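Local coordinates for protein PHOX (Pseudomonas fluorescens, PDB 4A9V) that is an alkaline phosphatase of the PhoX family, a beta-propeller enzyme that uses an iron-calcium cofactor to catalyse phosphotransfer, at residues A[182-185]-A[186-190]; A[431-434]-A[435-439]; A[537-541]-A[542-546]. All blocks are in the same frame, centred on the assembly; numbering follows the deposited sequence.

Three chain reversals of this beta-propeller enzyme follow one another along the sequence, each held by local bonds. Contact 1 turns strand 178-183 into 189-193, contact 2 opens the loop between strands 428-434 and 443-451, and contact 3 turns strand 532-538 into 544-550. The three belong to different sheets and none touches another: nearest atoms are about 12 Å apart for contacts 1 and 2, about 7 Å for 1 and 3, and about 17 Å for 2 and 3. In the sheet of contact 3, strand 30-37 joins beside 572-578, so chain segments from near both ends share one sheet, consistent with the usual closure of a propeller.

Contact 1 of 3, residues A[182-185]-A[186-190]; sequences GKTP and WGTYL. With EDO (1,2-ethanediol), chain O.
A beta hairpin with a type I turn and G1 bulge brings Thr184 back against Thr188, joining strands 178-183 and 189-193 through a turn from Thr184 to Gly187. The strand ends are held by reciprocal bonds of Gly182 and Leu190, with Leu190 N 2.8 Å from Gly182 O. Two residues on, past the non-hydrogen-bonded pair Lys183/Tyr189, Thr184 N reaches Thr188 O at 2.9 Å in an almost straight bond, and Gly187 N closes the turn on Thr184 O. Gly187 has a positive phi of 80°, a conformation that suits glycine at the bulge. Lys183, fully extended, gives NZ to O1 of a bound 1,2-ethanediol at 2.7 Å and also to Leu73 O.

With chi1 at 52°, CG of Trp186 sits between its own backbone N and carbonyl carbon, which brings the indole back against Thr184, so that its face meets Thr184 CB. That CB lies 3.5 Å from the centroid of the six-membered ring, a CH-pi contact. CD of Pro185 is 3.7 Å from CZ3 of Trp186, the two side chains running alongside. CG2 of Thr184 lies 3.6 Å from CZ2 of Trp186, with Leu190 CG a little farther off. Thr184 OG1 and Thr188 OG1 approach to 2.7 Å, a hydroxyl pair that is probably hydrogen-bonded. Glu251 OE2 meets both Trp186 NE1 and Thr188 OG1, which is likely to hold the ring against Thr184.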
loop_
_atom_site.group_PDB
_atom_site.type_symbol
_atom_site.label_atom_id
_atom_site.label_comp_id
_atom_site.label_asym_id
_atom_site.label_seq_id
_atom_site.Cartn_x
_atom_site.Cartn_y
_atom_site.Cartn_z
ATOM N N GLY A 182 6.535 -2.762 3.353
ATOM C CA GLY A 182 7.256 -2.639 4.609
ATOM C C GLY A 182 8.734 -2.859 4.388
ATOM O O GLY A 182 9.141 -3.460 3.398
ATOM N N LYS A 183 9.526 -2.385 5.333
ATOM C CA LYS A 183 10.974 -2.517 5.288
ATOM C C LYS A 183 11.408 -3.108 6.615
ATOM O O LYS A 183 11.136 -2.530 7.664
ATOM C CB LYS A 183 11.615 -1.142 5.098
ATOM C CG LYS A 183 13.134 -1.177 5.116
ATOM C CD LYS A 183 13.717 0.203 4.874
ATOM C CE LYS A 183 15.230 0.205 4.951
ATOM N NZ LYS A 183 15.757 1.594 4.803
ATOM N N THR A 184 12.065 -4.264 6.577
ATOM C CA THR A 184 12.421 -4.931 7.825
ATOM C C THR A 184 13.829 -4.535 8.258
ATOM O O THR A 184 14.689 -4.236 7.423
ATOM C CB THR A 184 12.345 -6.463 7.721
ATOM O OG1 THR A 184 13.486 -6.939 7.000
ATOM C CG2 THR A 184 11.056 -6.917 7.062
ATOM N N PRO A 185 14.102 -4.639 9.565
ATOM C CA PRO A 185 15.431 -4.305 10.053
ATOM C C PRO A 185 16.445 -5.411 9.791
ATOM O O PRO A 185 17.619 -5.221 10.080
ATOM C CB PRO A 185 15.220 -4.084 11.557
ATOM C CG PRO A 185 13.951 -4.776 11.889
ATOM C CD PRO A 185 13.107 -4.695 10.650
ATOM N N TRP A 186 16.015 -6.527 9.198
ATOM C CA TRP A 186 16.953 -7.556 8.744
ATOM C C TRP A 186 17.120 -7.548 7.243
ATOM O O TRP A 186 17.606 -8.519 6.662
ATOM C CB TRP A 186 16.543 -8.945 9.250
ATOM C CG TRP A 186 15.115 -9.333 8.957
ATOM C CD1 TRP A 186 14.645 -10.098 7.894
ATOM C CD2 TRP A 186 13.935 -9.032 9.772
ATOM N NE1 TRP A 186 13.283 -10.239 7.968
ATOM C CE2 TRP A 186 12.798 -9.628 9.081
ATOM C CE3 TRP A 186 13.720 -8.357 10.961
ATOM C CZ2 TRP A 186 11.498 -9.454 9.531
ATOM C CZ3 TRP A 186 12.412 -8.216 11.419
ATOM C CH2 TRP A 186 11.331 -8.760 10.727
ATOM N N GLY A 187 16.889 -6.393 6.626
ATOM C CA GLY A 187 17.337 -6.152 5.257
ATOM C C GLY A 187 16.450 -6.750 4.183
ATOM O O GLY A 187 16.906 -7.001 3.072
ATOM N N THR A 188 15.162 -6.897 4.481
ATOM C CA THR A 188 14.224 -7.402 3.499
ATOM C C THR A 188 13.037 -6.465 3.292
ATOM O O THR A 188 12.807 -5.519 4.054
ATOM C CB THR A 188 13.724 -8.813 3.843
ATOM O OG1 THR A 188 12.944 -8.759 5.039
ATOM C CG2 THR A 188 14.890 -9.796 3.997
ATOM N N TYR A 189 12.339 -6.718 2.191
ATOM C CA TYR A 189 11.225 -5.904 1.741
ATOM C C TYR A 189 9.941 -6.719 1.866
ATOM O O TYR A 189 9.913 -7.896 1.493
ATOM C CB TYR A 189 11.447 -5.537 0.271
ATOM C CG TYR A 189 10.378 -4.654 -0.327
ATOM C CD1 TYR A 189 10.228 -3.352 0.105
ATOM C CD2 TYR A 189 9.579 -5.091 -1.380
ATOM C CE1 TYR A 189 9.282 -2.515 -0.456
ATOM C CE2 TYR A 189 8.627 -4.258 -1.952
ATOM C CZ TYR A 189 8.505 -2.962 -1.498
ATOM O OH TYR A 189 7.595 -2.086 -2.045
ATOM N N LEU A 190 8.883 -6.093 2.372
ATOM C CA LEU A 190 7.560 -6.704 2.374
ATOM C C LEU A 190 6.681 -6.012 1.348
ATOM O O LEU A 190 6.610 -4.777 1.304
ATOM C CB LEU A 190 6.918 -6.589 3.762
ATOM C CG LEU A 190 7.730 -7.156 4.933
ATOM C CD1 LEU A 190 6.963 -7.015 6.241
ATOM C CD2 LEU A 190 8.149 -8.601 4.704
HETATM C C1 EDO O . 19.169 0.453 5.040
HETATM O O1 EDO O . 18.407 1.618 4.396
HETATM C C2 EDO O . 18.253 -0.777 5.074
HETATM O O2 EDO O . 19.043 -1.972 4.936
#

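Contact 2 of 3, residues A[431-434]-A[435-439]; sequences RWRT and DRDDH
The carbonyl of Thr434, last residue of strand 428-434, accepts the backbone N of Asp437 at 2.9 Å, closing a type II turn with Asp435 and Arg436 at its corners; Asp438 N then bonds to Asp435 O in an overlapping type I' turn through Arg436 and Asp437. This folding back sets Asp437 beside Arg433. The arginine, extended from CG to NE, presents the side of its guanidinium, and the aspartate meets it with both oxygens. Arg433 NE lies 2.9 Å from Asp437 OD1, and Arg433 NH2 the same distance from Asp437 OD2, the latter bond nearly straight at 173°. Each oxygen uses its syn lone pair and the two groups are nearly coplanar, 21° apart, the textbook side-on bidentate salt bridge. Were Asp437 replaced by an alanine, the Arg433 guanidinium would probably be left without its carboxylate mate and able to swing from the turn.

The turns begin the loop that links two antiparallel neighbours of one sheet, strands 428-434 and 443-451. Thr434 supplies the other link: its OG1, anti to the backbone N (chi1 -165°), donates to Asp438 O at 2.8 Å, from above the plane of that carbonyl, which Ser441 OG also meets. The methyl CG2 instead sits over a face of His439, offset toward the rim, 4.1 Å from the ring centroid. That imidazole is held at ND1 by the hydroxyl of Tyr288, and Asp438 OD1 receives the backbone N of Asp281.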
loop_
_atom_site.group_PDB
_atom_site.type_symbol
_atom_site.label_atom_id
_atom_site.label_comp_id
_atom_site.label_asym_id
_atom_site.label_seq_id
_atom_site.Cartn_x
_atom_site.Cartn_y
_atom_site.Cartn_z
ATOM N N ARG A 431 -4.641 7.829 15.065
ATOM C CA ARG A 431 -3.389 7.632 15.779
ATOM C C ARG A 431 -3.640 6.753 16.989
ATOM O O ARG A 431 -4.662 6.904 17.660
ATOM C CB ARG A 431 -2.821 8.990 16.216
ATOM C CG ARG A 431 -1.662 8.908 17.191
ATOM C CD ARG A 431 -0.917 10.226 17.313
ATOM N NE ARG A 431 -1.790 11.313 17.736
ATOM C CZ ARG A 431 -1.460 12.601 17.680
ATOM N NH1 ARG A 431 -0.254 12.966 17.269
ATOM N NH2 ARG A 431 -2.350 13.521 18.017
ATOM N N TRP A 432 -2.676 5.902 17.331
ATOM C CA TRP A 432 -2.691 5.263 18.639
ATOM C C TRP A 432 -1.336 5.243 19.278
ATOM O O TRP A 432 -0.292 5.291 18.618
ATOM C CB TRP A 432 -3.320 3.859 18.631
ATOM C CG TRP A 432 -2.648 2.835 17.752
ATOM C CD1 TRP A 432 -1.668 1.912 18.098
ATOM C CD2 TRP A 432 -3.023 2.493 16.386
ATOM N NE1 TRP A 432 -1.415 1.058 17.054
ATOM C CE2 TRP A 432 -2.203 1.356 15.995
ATOM C CE3 TRP A 432 -3.952 2.984 15.497
ATOM C CZ2 TRP A 432 -2.328 0.756 14.747
ATOM C CZ3 TRP A 432 -4.057 2.395 14.240
ATOM C CH2 TRP A 432 -3.245 1.325 13.864
ATOM N N ARG A 433 -1.365 5.203 20.602
ATOM C CA ARG A 433 -0.182 5.102 21.443
ATOM C C ARG A 433 -0.279 3.828 22.275
ATOM O O ARG A 433 -1.167 3.676 23.121
ATOM C CB ARG A 433 -0.064 6.309 22.358
ATOM C CG ARG A 433 1.175 6.262 23.232
ATOM C CD ARG A 433 1.300 7.510 24.070
ATOM N NE ARG A 433 2.521 7.488 24.857
ATOM C CZ ARG A 433 2.922 8.483 25.637
ATOM N NH1 ARG A 433 2.202 9.591 25.726
ATOM N NH2 ARG A 433 4.074 8.387 26.276
ATOM N N THR A 434 0.576 2.872 21.952
ATOM C CA THR A 434 0.574 1.586 22.616
ATOM C C THR A 434 0.917 1.746 24.103
ATOM O O THR A 434 1.753 2.570 24.479
ATOM C CB THR A 434 1.551 0.632 21.894
ATOM O OG1 THR A 434 1.305 -0.720 22.294
ATOM C CG2 THR A 434 3.003 1.018 22.136
ATOM N N ASP A 435 0.247 0.980 24.958
ATOM C CA ASP A 435 0.429 1.154 26.394
ATOM C C ASP A 435 1.891 0.947 26.785
ATOM O O ASP A 435 2.578 0.060 26.261
ATOM C CB ASP A 435 -0.476 0.207 27.185
ATOM C CG ASP A 435 -0.482 0.510 28.675
ATOM O OD1 ASP A 435 -0.622 1.693 29.049
ATOM O OD2 ASP A 435 -0.385 -0.444 29.479
ATOM N N ARG A 436 2.339 1.780 27.718
ATOM C CA ARG A 436 3.713 1.763 28.209
ATOM C C ARG A 436 4.733 2.072 27.117
ATOM O O ARG A 436 5.937 1.936 27.339
ATOM C CB ARG A 436 4.033 0.427 28.895
ATOM C CG ARG A 436 2.978 -0.009 29.904
ATOM C CD ARG A 436 3.295 -1.367 30.521
ATOM N NE ARG A 436 3.427 -2.427 29.521
ATOM C CZ ARG A 436 2.419 -3.182 29.072
ATOM N NH1 ARG A 436 1.162 -2.736 29.133
ATOM N NH2 ARG A 436 2.688 -4.255 28.339
ATOM N N ASP A 437 4.261 2.572 25.977
ATOM C CA ASP A 437 5.115 2.732 24.794
ATOM C C ASP A 437 5.832 1.434 24.414
ATOM O O ASP A 437 6.854 1.456 23.730
ATOM C CB ASP A 437 6.098 3.893 24.976
ATOM C CG ASP A 437 5.388 5.226 25.143
ATOM O OD1 ASP A 437 4.532 5.544 24.291
ATOM O OD2 ASP A 437 5.625 5.906 26.166
ATOM N N ASP A 438 5.220 0.304 24.766
ATOM C CA ASP A 438 5.711 -1.016 24.374
ATOM C C ASP A 438 4.769 -1.598 23.332
ATOM O O ASP A 438 3.581 -1.782 23.596
ATOM C CB ASP A 438 5.755 -1.936 25.600
ATOM C CG ASP A 438 6.398 -3.275 25.310
ATOM O OD1 ASP A 438 6.698 -3.573 24.128
ATOM O OD2 ASP A 438 6.576 -4.054 26.265
ATOM N N HIS A 439 5.294 -1.861 22.142
ATOM C CA HIS A 439 4.482 -2.440 21.079
ATOM C C HIS A 439 4.038 -3.853 21.353
ATOM O O HIS A 439 3.162 -4.369 20.655
ATOM C CB HIS A 439 5.200 -2.355 19.737
ATOM C CG HIS A 439 5.312 -0.953 19.209
ATOM N ND1 HIS A 439 4.272 -0.306 18.627
ATOM C CD2 HIS A 439 6.367 -0.055 19.250
ATOM C CE1 HIS A 439 4.653 0.945 18.319
ATOM N NE2 HIS A 439 5.936 1.095 18.693
#

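Contact 3 of 3, residues A[537-541]-A[542-546]; sequences SFSPD and QKTLF
Ser539 OG accepts from Thr544 N at 3.1 Å and donates to Asp541 OD1 at 2.7 Å, so it ties both arms of the hairpin formed by strands 532-538 and 544-550 to the carboxylate at its tip. The backbone adds a bond from Ser539 N to Thr544 O at 3.0 Å. Lys543 N reaches Asp541 OD1 as well, at 3.0 Å, forming an Asx turn. The two donors arrive from opposite faces of the carboxylate plane, the serine nearly in line with the C-O bond and the amide from above. A water gives Asp541 OD1 a further hydrogen and joins it to Thr544 OG1.

The type I turn from Ser539 to Gln542, closed by Gln542 N on Ser539 O at 2.9 Å, places Asp541 at the tip. With CG of Asp541 between its own backbone N and carbonyl carbon (chi1 70°), OD1 is turned back to Ser539 OG and Lys543 N, while OD2 forms a salt bridge with Arg126; a bound sodium ion lies about 3 Å from the Asp541 side chain. Gln542 bends at chi2 and returns NE2 toward the carbonyls of Ser539 and Pro540 in two weak bonds, its OE1 being met more firmly by Lys485 N.

Beyond the turn the strands pair regularly, Ser537 with Phe546 and Phe538 with Leu545. CE2 of Phe538 touches CG of Leu545 at 3.6 Å, and the phenyl also meets the ring of Trp490. On the other face, CG2 of Thr544 lies over the Phe546 ring toward its rim. That face packs against Leu73 of strand 68-76, while within the sheet Thr544 and Phe546 touch Ala575 of the adjoining strand 572-578, and Trp131 of strand 130-144 touches Ser539 and Thr544.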
loop_
_atom_site.group_PDB
_atom_site.type_symbol
_atom_site.label_atom_id
_atom_site.label_comp_id
_atom_site.label_asym_id
_atom_site.label_seq_id
_atom_site.Cartn_x
_atom_site.Cartn_y
_atom_site.Cartn_z
ATOM N N SER A 537 9.811 7.259 -0.145
ATOM C CA SER A 537 11.079 6.833 0.455
ATOM C C SER A 537 11.985 8.052 0.546
ATOM O O SER A 537 11.846 8.974 -0.243
ATOM C CB SER A 537 11.768 5.778 -0.416
ATOM O OG SER A 537 10.960 4.631 -0.598
ATOM N N PHE A 538 12.944 8.027 1.458
ATOM C CA PHE A 538 13.952 9.070 1.542
ATOM C C PHE A 538 15.330 8.475 1.292
ATOM O O PHE A 538 15.636 7.372 1.737
ATOM C CB PHE A 538 13.916 9.732 2.921
ATOM C CG PHE A 538 12.702 10.581 3.146
ATOM C CD1 PHE A 538 11.512 10.021 3.582
ATOM C CD2 PHE A 538 12.754 11.946 2.923
ATOM C CE1 PHE A 538 10.373 10.794 3.700
ATOM C CE2 PHE A 538 11.614 12.725 3.038
ATOM C CZ PHE A 538 10.429 12.151 3.455
ATOM N N SER A 539 16.224 9.270 0.721
ATOM C CA SER A 539 17.635 8.946 0.807
ATOM C C SER A 539 18.043 8.953 2.280
ATOM O O SER A 539 17.464 9.682 3.086
ATOM C CB SER A 539 18.456 9.962 0.013
ATOM O OG SER A 539 18.225 11.266 0.505
ATOM N N PRO A 540 19.137 8.251 2.616
ATOM C CA PRO A 540 19.550 8.244 4.019
ATOM C C PRO A 540 19.841 9.637 4.574
ATOM O O PRO A 540 19.454 9.938 5.709
ATOM C CB PRO A 540 20.784 7.344 4.008
ATOM C CG PRO A 540 20.478 6.368 2.918
ATOM C CD PRO A 540 19.783 7.170 1.851
ATOM N N ASP A 541 20.383 10.522 3.740
ATOM C CA ASP A 541 20.690 11.876 4.173
ATOM C C ASP A 541 19.498 12.835 4.154
ATOM O O ASP A 541 19.637 13.976 4.588
ATOM C CB ASP A 541 21.875 12.456 3.378
ATOM C CG ASP A 541 21.543 12.755 1.912
ATOM O OD1 ASP A 541 20.370 12.618 1.494
ATOM O OD2 ASP A 541 22.478 13.114 1.162
ATOM N N GLN A 542 18.328 12.336 3.750
ATOM C CA GLN A 542 17.068 13.079 3.843
ATOM C C GLN A 542 17.006 14.267 2.888
ATOM O O GLN A 542 16.073 15.077 2.962
ATOM C CB GLN A 542 16.795 13.532 5.277
ATOM C CG GLN A 542 16.979 12.449 6.331
ATOM C CD GLN A 542 15.874 11.415 6.308
ATOM O OE1 GLN A 542 14.818 11.628 6.895
ATOM N NE2 GLN A 542 16.150 10.253 5.733
ATOM N N LYS A 543 17.934 14.316 1.934
ATOM C CA LYS A 543 17.978 15.400 0.956
ATOM C C LYS A 543 17.237 15.075 -0.346
ATOM O O LYS A 543 17.030 15.957 -1.179
ATOM C CB LYS A 543 19.428 15.793 0.678
ATOM C CG LYS A 543 20.111 16.378 1.896
ATOM C CD LYS A 543 21.579 16.617 1.629
ATOM C CE LYS A 543 22.253 17.258 2.825
ATOM N NZ LYS A 543 23.722 17.393 2.614
ATOM N N THR A 544 16.833 13.818 -0.510
ATOM C CA THR A 544 15.975 13.427 -1.617
ATOM C C THR A 544 14.767 12.680 -1.078
ATOM O O THR A 544 14.892 11.762 -0.271
ATOM C CB THR A 544 16.712 12.535 -2.641
ATOM O OG1 THR A 544 17.878 13.215 -3.113
ATOM C CG2 THR A 544 15.820 12.213 -3.825
ATOM N N LEU A 545 13.590 13.133 -1.495
ATOM C CA LEU A 545 12.332 12.462 -1.208
ATOM C C LEU A 545 11.842 11.847 -2.508
ATOM O O LEU A 545 11.671 12.556 -3.501
ATOM C CB LEU A 545 11.315 13.485 -0.660
ATOM C CG LEU A 545 9.959 12.974 -0.135
ATOM C CD1 LEU A 545 9.229 14.082 0.616
ATOM C CD2 LEU A 545 9.076 12.444 -1.250
ATOM N N PHE A 546 11.730 10.521 -2.534
ATOM C CA PHE A 546 11.199 9.809 -3.690
ATOM C C PHE A 546 9.703 9.581 -3.495
ATOM O O PHE A 546 9.278 9.150 -2.423
ATOM C CB PHE A 546 11.910 8.460 -3.855
ATOM C CG PHE A 546 13.401 8.576 -4.022
ATOM C CD1 PHE A 546 13.950 8.815 -5.268
ATOM C CD2 PHE A 546 14.260 8.414 -2.939
ATOM C CE1 PHE A 546 15.321 8.869 -5.440
ATOM C CE2 PHE A 546 15.629 8.472 -3.109
ATOM C CZ PHE A 546 16.161 8.714 -4.357
HETATM O O HOH W 1 20.255 12.748 -1.400
#